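Local coordinates for protein transcriptional regulator, TetR family (Marinobacter aquaeolei, PDB 3NNR) that probably binds DNA as a dimeric transcriptional regulator, through a predicted helix-turn-helix motif, at residues Tyr66-Pro71 with Thr82-Ser87; Ala126-Phe131 with Asp146-Met151; Ile139-Pro144 with Tyr197-Tyr202; Leu157-Trp162 with Tyr188-Leu193. One frame throughout, in Å; residues are numbered along the deposited sequence.

Contact 1: Tyr66-Pro71 with Thr82-Ser87; sequences YYLDIP and TFYLES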
# COMPACT_ATOMS: atom_id res chain seq x y z
N TYR A 66 21.09 -2.56 7.67
CA TYR A 66 22.00 -1.89 8.60
C TYR A 66 21.15 -1.15 9.64
O TYR A 66 21.40 -1.29 10.81
CB TYR A 66 22.97 -0.94 7.82
CG TYR A 66 24.24 -0.44 8.50
CD1 TYR A 66 25.02 -1.27 9.32
CD2 TYR A 66 24.76 0.82 8.19
CE1 TYR A 66 26.24 -0.81 9.89
CE2 TYR A 66 25.99 1.29 8.76
CZ TYR A 66 26.73 0.47 9.61
OH TYR A 66 27.98 0.92 10.15
N TYR A 67 20.11 -0.42 9.23
CA TYR A 67 19.25 0.24 10.21
C TYR A 67 18.49 -0.76 11.10
O TYR A 67 18.37 -0.52 12.30
CB TYR A 67 18.24 1.18 9.54
CG TYR A 67 18.79 2.34 8.72
CD1 TYR A 67 19.98 2.99 9.07
CD2 TYR A 67 18.06 2.85 7.64
CE1 TYR A 67 20.45 4.08 8.33
CE2 TYR A 67 18.52 3.94 6.89
CZ TYR A 67 19.71 4.55 7.24
OH TYR A 67 20.17 5.61 6.50
N LEU A 68 18.01 -1.86 10.52
CA LEU A 68 17.23 -2.89 11.24
C LEU A 68 18.05 -4.09 11.77
O LEU A 68 17.52 -5.23 11.83
CB LEU A 68 16.10 -3.38 10.37
CG LEU A 68 15.15 -2.31 9.86
CD1 LEU A 68 14.03 -2.97 9.04
CD2 LEU A 68 14.59 -1.49 11.03
N ASP A 69 19.31 -3.82 12.12
CA ASP A 69 20.19 -4.80 12.73
C ASP A 69 19.98 -4.42 14.18
O ASP A 69 20.55 -3.42 14.66
CB ASP A 69 21.65 -4.64 12.28
CG ASP A 69 22.58 -5.69 12.85
OD1 ASP A 69 22.20 -6.48 13.74
OD2 ASP A 69 23.73 -5.71 12.38
N ILE A 70 19.11 -5.19 14.84
CA ILE A 70 18.68 -4.94 16.21
C ILE A 70 19.77 -5.38 17.19
O ILE A 70 20.22 -6.54 17.12
CB ILE A 70 17.35 -5.68 16.58
CG1 ILE A 70 16.25 -5.45 15.54
CG2 ILE A 70 16.86 -5.26 17.99
CD1 ILE A 70 15.98 -4.02 15.21
N PRO A 71 20.20 -4.47 18.09
CA PRO A 71 21.15 -4.89 19.11
C PRO A 71 20.48 -5.84 20.10
O PRO A 71 19.34 -5.58 20.53
CB PRO A 71 21.55 -3.57 19.81
CG PRO A 71 20.99 -2.50 18.98
CD PRO A 71 19.90 -3.04 18.17
N THR A 82 11.89 5.32 17.64
CA THR A 82 11.77 6.48 16.75
C THR A 82 12.82 6.45 15.64
O THR A 82 12.54 6.84 14.51
CB THR A 82 11.86 7.80 17.53
OG1 THR A 82 13.09 7.84 18.23
CG2 THR A 82 10.77 7.88 18.54
N PHE A 83 14.03 5.98 15.96
CA PHE A 83 15.08 5.84 14.96
C PHE A 83 14.65 4.79 13.90
O PHE A 83 14.65 5.08 12.69
CB PHE A 83 16.43 5.49 15.58
CG PHE A 83 17.30 4.79 14.61
CD1 PHE A 83 17.85 5.48 13.54
CD2 PHE A 83 17.48 3.40 14.69
CE1 PHE A 83 18.58 4.80 12.57
CE2 PHE A 83 18.23 2.73 13.75
CZ PHE A 83 18.78 3.43 12.68
N TYR A 84 14.27 3.59 14.33
CA TYR A 84 13.83 2.56 13.38
C TYR A 84 12.74 3.08 12.45
O TYR A 84 12.79 2.85 11.22
CB TYR A 84 13.33 1.27 14.07
CG TYR A 84 14.32 0.55 14.98
CD1 TYR A 84 15.62 0.28 14.57
CD2 TYR A 84 13.93 0.10 16.25
CE1 TYR A 84 16.52 -0.40 15.41
CE2 TYR A 84 14.85 -0.57 17.11
CZ TYR A 84 16.13 -0.81 16.68
OH TYR A 84 17.03 -1.45 17.51
N LEU A 85 11.76 3.80 13.02
CA LEU A 85 10.65 4.33 12.23
C LEU A 85 11.10 5.45 11.30
O LEU A 85 10.87 5.37 10.12
CB LEU A 85 9.49 4.80 13.13
CG LEU A 85 8.68 3.72 13.81
CD1 LEU A 85 7.68 4.34 14.75
CD2 LEU A 85 7.98 2.87 12.77
N GLU A 86 11.75 6.47 11.83
CA GLU A 86 12.22 7.59 10.98
C GLU A 86 13.14 7.18 9.82
O GLU A 86 12.98 7.66 8.70
CB GLU A 86 12.92 8.67 11.81
CG GLU A 86 11.94 9.55 12.62
CD GLU A 86 12.57 10.81 13.21
OE1 GLU A 86 13.60 11.30 12.71
OE2 GLU A 86 11.99 11.34 14.17
N SER A 87 14.08 6.29 10.12
CA SER A 87 15.10 5.86 9.16
C SER A 87 14.51 5.06 8.02
O SER A 87 14.92 5.24 6.89
CB SER A 87 16.22 5.08 9.88
OG SER A 87 15.78 3.84 10.40
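The Y67 ring carries S87 CB over one face, 3.9 Å from the ring centroid and 21° off the normal, a CH-pi contact, while F83 turns an edge toward the same ring in an offset T-shaped pair with planes at 90°. F83 CZ comes within 3.8 Å of Y67 CD1, chi1 of Y67 (-61°) setting CG opposite its carbonyl carbon. One face of the F83 ring is met in turn by S87 OG, whose hydroxyl donates a 2.8 Å hydrogen bond to F83 O and is thereby fixed. At the edges, Y67 O lies near the plane of two rings, 3.6 Å from F83 CE2 and 3.6 Å from Y84 CE1, where aromatic C-H groups face it. I70 CD1 reaches Y84 CZ obliquely at 3.5 Å, and P71 CD meets Y84 OH. Were Y67 replaced by alanine, the F83 edge and S87 CB would probably lose the ring they pack on, opening a gap between the helices. The contact joins the C-terminal end of helix 49-67, and the chain that turns away from it at L68, to helix 78-94. Helix 110-136 completes the packing, with A126 against L68 and I130 against both I70 and Y84.

Contact 2: Ala126-Phe131 with Asp146-Met151; sequences AINRIF and DLRSAM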
# COMPACT_ATOMS: atom_id res chain seq x y z
N ALA A 126 12.33 -8.39 11.72
CA ALA A 126 12.86 -7.31 12.56
C ALA A 126 11.70 -6.61 13.29
O ALA A 126 11.86 -6.19 14.44
CB ALA A 126 13.67 -6.32 11.72
N ILE A 127 10.54 -6.51 12.63
CA ILE A 127 9.34 -5.92 13.27
C ILE A 127 8.89 -6.82 14.43
O ILE A 127 8.62 -6.33 15.52
CB ILE A 127 8.21 -5.65 12.29
CG1 ILE A 127 8.62 -4.61 11.24
CG2 ILE A 127 6.98 -5.13 13.02
CD1 ILE A 127 7.71 -4.56 10.04
N ASN A 128 8.85 -8.14 14.20
CA ASN A 128 8.54 -9.11 15.27
C ASN A 128 9.48 -8.91 16.43
O ASN A 128 9.04 -8.78 17.58
CB ASN A 128 8.64 -10.58 14.81
CG ASN A 128 7.32 -11.14 14.32
OD1 ASN A 128 6.36 -11.24 15.08
ND2 ASN A 128 7.27 -11.52 13.05
N ARG A 129 10.76 -8.86 16.08
CA ARG A 129 11.80 -8.75 17.07
C ARG A 129 11.73 -7.44 17.88
O ARG A 129 11.94 -7.48 19.09
CB ARG A 129 13.19 -9.00 16.44
CG ARG A 129 14.31 -9.22 17.44
CD ARG A 129 13.98 -10.30 18.50
NE ARG A 129 15.02 -10.42 19.53
CZ ARG A 129 14.85 -10.91 20.76
NH1 ARG A 129 13.65 -11.34 21.21
NH2 ARG A 129 15.90 -10.96 21.58
N ILE A 130 11.38 -6.33 17.22
CA ILE A 130 11.22 -5.03 17.91
C ILE A 130 10.08 -5.12 18.93
O ILE A 130 10.25 -4.73 20.07
CB ILE A 130 10.97 -3.87 16.93
CG1 ILE A 130 12.28 -3.53 16.18
CG2 ILE A 130 10.51 -2.63 17.67
CD1 ILE A 130 12.04 -2.87 14.82
N PHE A 131 8.94 -5.65 18.52
CA PHE A 131 7.83 -5.85 19.44
C PHE A 131 8.22 -6.80 20.58
O PHE A 131 7.88 -6.54 21.73
CB PHE A 131 6.61 -6.44 18.76
CG PHE A 131 5.90 -5.53 17.78
CD1 PHE A 131 5.81 -4.15 17.96
CD2 PHE A 131 5.15 -6.11 16.75
CE1 PHE A 131 5.09 -3.36 17.07
CE2 PHE A 131 4.41 -5.33 15.85
CZ PHE A 131 4.38 -3.95 16.01
N ASP A 146 0.90 -15.60 17.22
CA ASP A 146 0.01 -15.33 16.06
C ASP A 146 -0.47 -13.89 15.95
O ASP A 146 -0.41 -13.31 14.86
CB ASP A 146 -1.17 -16.29 16.05
CG ASP A 146 -0.75 -17.72 15.81
OD1 ASP A 146 0.20 -17.95 15.02
OD2 ASP A 146 -1.38 -18.63 16.39
N LEU A 147 -0.96 -13.33 17.05
CA LEU A 147 -1.42 -11.93 17.06
C LEU A 147 -0.27 -10.92 16.82
O LEU A 147 -0.50 -9.84 16.27
CB LEU A 147 -2.18 -11.63 18.36
CG LEU A 147 -2.73 -10.22 18.64
CD1 LEU A 147 -3.36 -9.57 17.42
CD2 LEU A 147 -3.74 -10.25 19.83
N ARG A 148 0.96 -11.30 17.19
CA ARG A 148 2.15 -10.46 16.96
C ARG A 148 2.62 -10.53 15.48
O ARG A 148 3.09 -9.52 14.95
CB ARG A 148 3.30 -10.85 17.93
CG ARG A 148 4.43 -9.83 17.97
CD ARG A 148 5.47 -10.08 19.11
NE ARG A 148 6.37 -11.24 18.88
CZ ARG A 148 6.43 -12.39 19.58
NH1 ARG A 148 5.66 -12.62 20.66
NH2 ARG A 148 7.30 -13.32 19.21
N SER A 149 2.55 -11.71 14.86
CA SER A 149 2.86 -11.86 13.42
C SER A 149 1.89 -11.05 12.57
O SER A 149 2.30 -10.43 11.58
CB SER A 149 2.76 -13.32 12.95
OG SER A 149 3.57 -14.16 13.73
N ALA A 150 0.61 -11.10 12.95
CA ALA A 150 -0.46 -10.34 12.32
C ALA A 150 -0.18 -8.84 12.49
O ALA A 150 -0.17 -8.10 11.52
CB ALA A 150 -1.80 -10.70 12.91
N MSE A 151 0.06 -8.41 13.72
CA MSE A 151 0.34 -6.99 13.97
C MSE A 151 1.56 -6.46 13.24
O MSE A 151 1.55 -5.31 12.84
CB MSE A 151 0.47 -6.70 15.46
CG MSE A 151 -0.86 -6.45 16.09
SE MSE A 151 -0.78 -6.77 17.95
CE MSE A 151 1.08 -6.18 18.42
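F131 and N128 meet R148 and M151 in a helix-helix packing contact of the all-helical C-terminal domain of this TetR-family protein, where helix 110-136 crosses helix 145-160. The two short axes pass 9.5 Å apart at an angle of 123°, and no hydrogen bond links the segments. R148 contributes its methylenes. Its CD packs on F131 CB at 3.8 Å and its CG approaches F131 CD2 at 4.0 Å, the two side chains sliding past each other in opposite directions. A bend at chi3 (73°) then turns the guanidinium away from the line of the methylenes, and its NH1 makes a weak hydrogen bond to Q143 O. The N128 amide crosses the same arginine obliquely: OD1 stands 3.8 Å from R148 CG, the amide plane standing 89° from that of the guanidinium, and OD1 also has a weak hydrogen bond with S152 OG. The buried F131 ring is also packed by S152 and V155, about one and two turns beyond R148. This helix segment also meets the second subunit, whose T192 packs on L147, A150 and M151. M151, a selenomethionine, touches the F131 ring from two positions: CB lies 4.2 Å from F131 CE2, and the bent chain puts CE over one face, 4.3 Å above the ring plane and offset toward the rim.

Contact 3: Ile139-Pro144 with Tyr197-Tyr202; sequences IIQPQP and YLTPEY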
# COMPACT_ATOMS: atom_id res chain seq x y z
N ILE A 139 7.29 -1.86 27.66
CA ILE A 139 6.69 -0.75 26.91
C ILE A 139 5.31 -1.14 26.38
O ILE A 139 4.37 -0.35 26.50
CB ILE A 139 7.63 -0.25 25.79
CG1 ILE A 139 8.97 0.20 26.40
CG2 ILE A 139 6.97 0.90 25.04
CD1 ILE A 139 10.01 0.66 25.41
N ILE A 140 5.20 -2.32 25.78
CA ILE A 140 3.90 -2.86 25.35
C ILE A 140 3.63 -4.14 26.12
O ILE A 140 4.53 -4.70 26.75
CB ILE A 140 3.78 -3.09 23.79
CG1 ILE A 140 4.61 -4.29 23.29
CG2 ILE A 140 4.16 -1.83 23.04
CD1 ILE A 140 4.43 -4.56 21.81
N GLN A 141 2.39 -4.59 26.06
CA GLN A 141 1.97 -5.83 26.71
C GLN A 141 2.41 -7.00 25.81
O GLN A 141 2.30 -6.90 24.60
CB GLN A 141 0.46 -5.82 26.94
CG GLN A 141 0.07 -4.77 28.00
CD GLN A 141 -1.43 -4.52 28.15
OE1 GLN A 141 -2.27 -5.04 27.40
NE2 GLN A 141 -1.77 -3.69 29.14
N PRO A 142 2.95 -8.09 26.40
CA PRO A 142 3.42 -9.20 25.57
C PRO A 142 2.24 -9.87 24.90
O PRO A 142 1.19 -10.02 25.53
CB PRO A 142 4.07 -10.15 26.59
CG PRO A 142 3.29 -9.93 27.85
CD PRO A 142 2.86 -8.48 27.83
N GLN A 143 2.38 -10.23 23.63
CA GLN A 143 1.28 -10.84 22.86
C GLN A 143 1.60 -12.23 22.30
O GLN A 143 2.77 -12.53 22.06
CB GLN A 143 0.84 -9.87 21.75
CG GLN A 143 0.20 -8.54 22.25
CD GLN A 143 -1.06 -8.73 23.14
OE1 GLN A 143 -1.82 -9.70 23.00
NE2 GLN A 143 -1.27 -7.80 24.07
N PRO A 144 0.56 -13.09 22.07
CA PRO A 144 0.77 -14.43 21.49
C PRO A 144 1.51 -14.40 20.16
O PRO A 144 1.49 -13.37 19.48
CB PRO A 144 -0.66 -14.96 21.29
CG PRO A 144 -1.48 -14.26 22.31
CD PRO A 144 -0.86 -12.89 22.45
N TYR A 197 -2.28 -1.50 23.30
CA TYR A 197 -1.36 -2.45 23.96
C TYR A 197 -0.30 -1.79 24.87
O TYR A 197 0.54 -2.51 25.47
CB TYR A 197 -0.66 -3.35 22.93
CG TYR A 197 -1.60 -4.12 22.04
CD1 TYR A 197 -2.44 -5.13 22.56
CD2 TYR A 197 -1.65 -3.87 20.65
CE1 TYR A 197 -3.33 -5.86 21.73
CE2 TYR A 197 -2.53 -4.59 19.81
CZ TYR A 197 -3.35 -5.59 20.35
OH TYR A 197 -4.19 -6.29 19.52
N LEU A 198 -0.31 -0.46 25.00
CA LEU A 198 0.65 0.23 25.86
C LEU A 198 0.39 -0.12 27.33
O LEU A 198 -0.77 -0.14 27.77
CB LEU A 198 0.59 1.75 25.65
CG LEU A 198 0.97 2.30 24.27
CD1 LEU A 198 0.72 3.77 24.19
CD2 LEU A 198 2.42 2.01 23.90
N THR A 199 1.47 -0.42 28.06
CA THR A 199 1.42 -0.72 29.51
C THR A 199 1.19 0.57 30.31
O THR A 199 1.41 1.68 29.80
CB THR A 199 2.76 -1.31 30.04
OG1 THR A 199 3.83 -0.39 29.78
CG2 THR A 199 3.07 -2.65 29.38
N PRO A 200 0.74 0.43 31.58
CA PRO A 200 0.57 1.62 32.42
C PRO A 200 1.85 2.50 32.54
O PRO A 200 1.73 3.72 32.42
CB PRO A 200 0.14 1.03 33.77
CG PRO A 200 -0.64 -0.20 33.37
CD PRO A 200 0.11 -0.76 32.21
N GLU A 201 3.02 1.87 32.73
CA GLU A 201 4.33 2.59 32.82
C GLU A 201 4.58 3.64 31.71
O GLU A 201 5.00 4.77 31.99
CB GLU A 201 5.52 1.61 32.70
CG GLU A 201 5.85 0.72 33.88
CD GLU A 201 7.35 0.35 33.91
OE1 GLU A 201 8.19 1.23 34.23
OE2 GLU A 201 7.71 -0.82 33.63
N TYR A 202 4.33 3.21 30.47
CA TYR A 202 4.67 3.99 29.26
C TYR A 202 3.54 4.68 28.47
O TYR A 202 3.86 5.49 27.59
CB TYR A 202 5.48 3.08 28.31
CG TYR A 202 6.90 2.80 28.78
CD1 TYR A 202 7.16 1.72 29.64
CD2 TYR A 202 7.99 3.59 28.37
CE1 TYR A 202 8.48 1.43 30.09
CE2 TYR A 202 9.33 3.31 28.83
CZ TYR A 202 9.55 2.23 29.68
OH TYR A 202 10.81 1.90 30.16
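I140 and L198 form a single antiparallel beta bridge, a non-hydrogen-bonded pair with CA atoms 4.5 Å apart, in an otherwise helical domain. The bonds lie on either side of it. Q141 N gives a 2.8 Å hydrogen bond to Y197 O, nearly along the C=O axis, whereas T199 N reaches I139 O at 3.3 Å along a straight N-H line (176°) but from above the carbonyl plane. Beside the bridge, I139 CG1 stands over the centre of the Y202 ring, 3.7 Å from the centroid and almost on the normal, a CH-pi contact. With CG1 anti to its own carbonyl carbon (chi1 -59°), I139 lays this methylene on the ring. T199 places CG2 3.6 Å from I140 C, while its OG1 lies at the edge of the Y202 ring, in plane, and is hydrogen-bonded to G138 O. Replacing Y202 with an alanine would probably strip the cover from I139 CG1 and leave a gap beside L78, which packs on both residues. Further out, I140 lies against F131 and L134, and L198 against V206 and L207, so the bridge ties the connection between helices 110-136 and 145-160 to the start of helix 200-211. Y197 packs on same-chain L147 and M151 and on P196 of the second subunit; Q143 NE2 meets its ring obliquely, 3.3 Å from Y197 CD1, amide and ring planes 50° apart.

Contact 4: Leu157-Trp162 with Tyr188-Leu193; sequences LVITNW and YQVLTL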
# COMPACT_ATOMS: atom_id res chain seq x y z
N LEU A 157 2.37 -3.14 6.17
CA LEU A 157 1.32 -2.71 5.24
C LEU A 157 1.09 -1.19 5.31
O LEU A 157 0.94 -0.53 4.29
CB LEU A 157 0.01 -3.48 5.49
CG LEU A 157 -0.04 -4.98 5.12
CD1 LEU A 157 -1.28 -5.70 5.67
CD2 LEU A 157 -0.02 -5.16 3.60
N VAL A 158 1.09 -0.64 6.52
CA VAL A 158 0.90 0.79 6.74
C VAL A 158 2.10 1.60 6.29
O VAL A 158 1.93 2.59 5.61
CB VAL A 158 0.57 1.12 8.22
CG1 VAL A 158 0.79 2.62 8.53
CG2 VAL A 158 -0.87 0.67 8.55
N ILE A 159 3.29 1.18 6.66
CA ILE A 159 4.50 1.93 6.34
C ILE A 159 4.75 2.01 4.84
O ILE A 159 4.90 3.09 4.29
CB ILE A 159 5.75 1.37 7.03
CG1 ILE A 159 5.65 1.58 8.54
CG2 ILE A 159 6.97 2.13 6.59
CD1 ILE A 159 6.85 1.06 9.33
N THR A 160 4.70 0.88 4.17
CA THR A 160 5.00 0.81 2.74
C THR A 160 3.93 1.38 1.84
O THR A 160 4.21 1.55 0.67
CB THR A 160 5.34 -0.62 2.30
OG1 THR A 160 4.21 -1.47 2.48
CG2 THR A 160 6.49 -1.11 3.11
N ASN A 161 2.73 1.66 2.35
CA ASN A 161 1.67 2.28 1.57
C ASN A 161 1.41 3.76 1.94
O ASN A 161 0.43 4.36 1.44
CB ASN A 161 0.34 1.50 1.80
CG ASN A 161 -0.66 1.64 0.62
OD1 ASN A 161 -0.26 1.69 -0.55
ND2 ASN A 161 -1.99 1.67 0.94
N TRP A 162 2.27 4.37 2.77
CA TRP A 162 2.04 5.76 3.22
C TRP A 162 2.29 6.78 2.10
O TRP A 162 1.47 7.67 1.92
CB TRP A 162 2.88 6.07 4.45
CG TRP A 162 2.58 7.43 5.02
CD1 TRP A 162 3.42 8.49 5.09
CD2 TRP A 162 1.33 7.87 5.55
NE1 TRP A 162 2.77 9.57 5.65
CE2 TRP A 162 1.49 9.21 5.93
CE3 TRP A 162 0.07 7.25 5.73
CZ2 TRP A 162 0.44 9.96 6.51
CZ3 TRP A 162 -0.95 7.98 6.27
CH2 TRP A 162 -0.76 9.33 6.68
N TYR A 188 2.61 8.49 13.12
CA TYR A 188 1.39 8.62 13.90
C TYR A 188 0.47 7.41 13.64
O TYR A 188 -0.08 6.83 14.60
CB TYR A 188 0.68 9.94 13.53
CG TYR A 188 -0.67 10.24 14.19
CD1 TYR A 188 -0.77 10.53 15.56
CD2 TYR A 188 -1.85 10.30 13.42
CE1 TYR A 188 -2.01 10.82 16.16
CE2 TYR A 188 -3.09 10.60 14.01
CZ TYR A 188 -3.17 10.85 15.37
OH TYR A 188 -4.40 11.14 15.94
N GLN A 189 0.35 7.03 12.37
CA GLN A 189 -0.48 5.89 11.96
C GLN A 189 0.07 4.54 12.44
O GLN A 189 -0.72 3.67 12.82
CB GLN A 189 -0.71 5.87 10.45
CG GLN A 189 -1.52 7.08 9.93
CD GLN A 189 -2.92 7.13 10.46
OE1 GLN A 189 -3.61 6.13 10.47
NE2 GLN A 189 -3.36 8.30 10.89
N VAL A 190 1.40 4.37 12.40
CA VAL A 190 2.04 3.14 12.91
C VAL A 190 1.87 3.03 14.43
O VAL A 190 1.53 1.97 14.94
CB VAL A 190 3.53 3.03 12.54
CG1 VAL A 190 4.14 1.83 13.20
CG2 VAL A 190 3.70 2.93 11.00
N LEU A 191 2.09 4.14 15.13
CA LEU A 191 1.96 4.14 16.59
C LEU A 191 0.50 3.94 17.04
O LEU A 191 0.25 3.42 18.13
CB LEU A 191 2.62 5.38 17.21
CG LEU A 191 4.15 5.46 17.02
CD1 LEU A 191 4.68 6.79 17.47
CD2 LEU A 191 4.90 4.36 17.76
N THR A 192 -0.45 4.32 16.19
CA THR A 192 -1.86 4.07 16.43
C THR A 192 -2.14 2.56 16.53
O THR A 192 -3.03 2.17 17.26
CB THR A 192 -2.74 4.69 15.33
OG1 THR A 192 -2.51 6.10 15.31
CG2 THR A 192 -4.21 4.42 15.56
N LEU A 193 -1.37 1.74 15.81
CA LEU A 193 -1.52 0.28 15.89
C LEU A 193 -1.23 -0.25 17.30
O LEU A 193 -1.92 -1.17 17.73
CB LEU A 193 -0.62 -0.47 14.89
CG LEU A 193 -0.81 -0.17 13.42
CD1 LEU A 193 0.30 -0.84 12.61
CD2 LEU A 193 -2.21 -0.63 12.98
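I159 meets V190 through the longer of its two branches. Its CB stands back from the opposing helix, 4.7 Å from V190 CG2. The first real touch comes one atom on, where I159 CG1 presses against V190 CG2 at 3.4 Å, a tight approach for two saturated carbons. CG1 is anti to the carbonyl carbon (chi1 -67°), which carries this branch toward V190, and the chain then runs on fully extended to CD1. That methyl still lies 4.0 Å from V190 CG2, and it ends among residues of helix 78-94, where L85, F89 and L92 pack on the I159 side chain. The V190 methyl is thus shared: besides I159 it receives V158 CG1 at 3.8 Å, the two side chains crossing obliquely. V158 CG1 also faces Q189 CB at 4.1 Å, at about a right angle. Further along, W162 brings the six-membered side of its indole to Q189, where W162 CZ3 lies 3.8 Å from Q189 CG, and the W162 ring also meets that of F165.

The two helices, 145-160 and 186-194, belong to the dimer interface, consistent with the helical bundles through which TetR-family subunits pair. Q189 O accepts a hydrogen bond from N154 ND2 of the second subunit, L193 packs on L193 of that subunit, and N161, between helices 145-160 and 162-169, packs on N161 of the second subunit. Between the two segments themselves, however, there is no hydrogen bond and no charge pair. The join rests on the fit of branched aliphatic groups, with the W162 ring against a Q189 methylene, in a buried setting, so it depends on shape rather than on directional bonds.

In the fold
Contacts 1, 2 and 4 each bring one side chain, L68, F131 and I159 respectively, to within about 3 to 4 Å of bound unidentified material, probably from the crystallisation liquor, which may nonetheless mark a pocket among these helices. Contact 1 touches contact 2 through I130, its CD1 3.8 Å from Y84 CD2, and contact 4 through L85, its CD2 4.0 Å from I159 CD1. Contacts 2 and 3, with centres about 13 Å apart, interlock along the chain; the SE atom of M151 lies 3.4 Å from Y197 CE2. Contacts 2 and 4 share helix 145-160, and both touch the second subunit. Contact 3 lies farthest out, its centre about 26 Å from the centre of the chain.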